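Local coordinates for sialidase B (Streptococcus pneumoniae serotype 4, PDB 4XJW), which cleaves terminal sialic acid from oligosaccharides, glycoproteins and glycolipids as a family 33 glycoside hydrolase, and acts as an intramolecular trans-sialidase, at residues I239-S244 / E253-M258. The protein carries 1 engineered substitution. Numbering follows the deposited sequence.
Sequences IATSYS and EPIFAM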
# COMPACT_ATOMS: atom_id res chain seq x y z
N ILE A 239 -8.10 5.38 7.38
CA ILE A 239 -7.14 4.46 8.02
C ILE A 239 -7.90 3.24 8.53
O ILE A 239 -8.87 3.38 9.28
CB ILE A 239 -6.41 5.13 9.20
CG1 ILE A 239 -5.75 6.45 8.79
CG2 ILE A 239 -5.39 4.16 9.79
CD1 ILE A 239 -4.78 6.32 7.60
N ALA A 240 -7.47 2.06 8.11
CA ALA A 240 -8.12 0.81 8.51
C ALA A 240 -7.15 -0.04 9.32
O ALA A 240 -5.93 0.12 9.21
CB ALA A 240 -8.62 0.03 7.28
N THR A 241 -7.70 -0.93 10.14
CA THR A 241 -6.89 -1.83 10.97
C THR A 241 -7.43 -3.25 10.95
O THR A 241 -8.62 -3.47 10.73
CB THR A 241 -6.75 -1.35 12.45
OG1 THR A 241 -8.04 -1.30 13.07
CG2 THR A 241 -6.16 0.04 12.56
N SER A 242 -6.52 -4.19 11.21
CA SER A 242 -6.84 -5.61 11.37
C SER A 242 -5.82 -6.22 12.35
O SER A 242 -4.70 -5.74 12.46
CB SER A 242 -6.77 -6.30 10.00
OG SER A 242 -6.92 -7.72 10.12
N TYR A 243 -6.21 -7.26 13.08
CA TYR A 243 -5.27 -7.89 14.01
C TYR A 243 -5.28 -9.40 13.86
O TYR A 243 -6.24 -10.00 13.33
CB TYR A 243 -5.57 -7.50 15.49
CG TYR A 243 -7.00 -7.75 15.87
CD1 TYR A 243 -7.43 -9.01 16.26
CD2 TYR A 243 -7.95 -6.73 15.75
CE1 TYR A 243 -8.77 -9.24 16.57
CE2 TYR A 243 -9.27 -6.94 16.05
CZ TYR A 243 -9.68 -8.20 16.45
OH TYR A 243 -11.01 -8.41 16.75
N SER A 244 -4.20 -10.03 14.31
CA SER A 244 -4.09 -11.48 14.30
C SER A 244 -3.78 -11.95 15.72
O SER A 244 -2.90 -11.38 16.38
CB SER A 244 -2.98 -11.92 13.34
OG SER A 244 -2.74 -13.31 13.54
N GLU A 253 -11.56 -9.22 10.22
CA GLU A 253 -12.15 -8.34 9.20
C GLU A 253 -11.81 -6.91 9.59
O GLU A 253 -11.94 -6.53 10.74
CB GLU A 253 -13.67 -8.53 9.11
CG GLU A 253 -14.31 -7.86 7.88
CD GLU A 253 -13.84 -8.46 6.54
OE1 GLU A 253 -13.30 -9.59 6.54
OE2 GLU A 253 -14.01 -7.80 5.48
N PRO A 254 -11.31 -6.12 8.63
CA PRO A 254 -10.87 -4.76 8.97
C PRO A 254 -11.97 -3.85 9.53
O PRO A 254 -13.16 -4.02 9.23
CB PRO A 254 -10.41 -4.20 7.63
CG PRO A 254 -9.99 -5.41 6.84
CD PRO A 254 -11.01 -6.46 7.23
N ILE A 255 -11.54 -2.91 10.37
CA ILE A 255 -12.41 -1.84 10.84
C ILE A 255 -11.71 -0.53 10.55
O ILE A 255 -10.53 -0.54 10.17
CB ILE A 255 -12.72 -1.94 12.36
CG1 ILE A 255 -11.44 -1.81 13.20
CG2 ILE A 255 -13.47 -3.22 12.63
CD1 ILE A 255 -11.69 -1.66 14.70
N PHE A 256 -12.41 0.58 10.73
CA PHE A 256 -11.75 1.88 10.57
C PHE A 256 -11.26 2.42 11.90
O PHE A 256 -11.97 2.37 12.91
CB PHE A 256 -12.67 2.94 9.93
CG PHE A 256 -13.10 2.61 8.53
CD1 PHE A 256 -12.17 2.53 7.50
CD2 PHE A 256 -14.44 2.39 8.24
CE1 PHE A 256 -12.57 2.22 6.21
CE2 PHE A 256 -14.85 2.09 6.96
CZ PHE A 256 -13.92 2.00 5.94
N ALA A 257 -10.04 2.96 11.88
CA ALA A 257 -9.48 3.72 12.99
C ALA A 257 -9.77 5.21 12.84
O ALA A 257 -10.01 5.90 13.84
CB ALA A 257 -7.99 3.47 13.13
N MET A 258 -9.69 5.70 11.61
CA MET A 258 -10.04 7.09 11.30
C MET A 258 -10.77 7.11 9.97
O MET A 258 -10.31 6.51 8.99
CB MET A 258 -8.79 7.98 11.20
CG MET A 258 -8.01 8.12 12.50
SD MET A 258 -6.66 9.30 12.34
CE MET A 258 -5.86 9.09 13.93
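Thr241 and Ile255 face each other as an antiparallel hydrogen-bonded pair, tied by Thr241 N to Ile255 O at 2.9 Å and by the return bond from Ile255 N to Thr241 O. Their side chains cross at a slant. With Ile255 CG1 set between its N and carbonyl carbon (chi1 62°), that methylene lies against Thr241 OG1 at 3.4 Å, while OG1 accepts a hydrogen bond from Trp433 NE1, in the second BNR repeat. Thr241 CG2 reaches diagonally across to the methyl of Ala257, 3.9 Å from CG2 to CB. Ala257 sits in a classic beta bulge, where it and Met258 both face Ile239: Ile239 O takes a 2.9 Å bond from Ala257 N and a weak one from Met258 N, while Ile239 N bonds to Met258 O at 3.0 Å. Ala257 CB, pointing in toward the partner strand, fills the hollow between Thr241 CG2 and Ile239 CG2. Beyond it, Ile239 and Met258 run side by side, CG1 to CB 4.2 Å, and their ends pack on Phe287 and Ala305 of the neighbouring propeller sheet. The opposite face carries Ala240, obliquely beside the Phe256 ring, whose CD1 edge meets Ile239 O at 3.8 Å. In this outermost hairpin of a four-stranded propeller blade, spanning the first BNR repeat, the polar ties across the pair are all main chain and the side chains add mostly apolar fit.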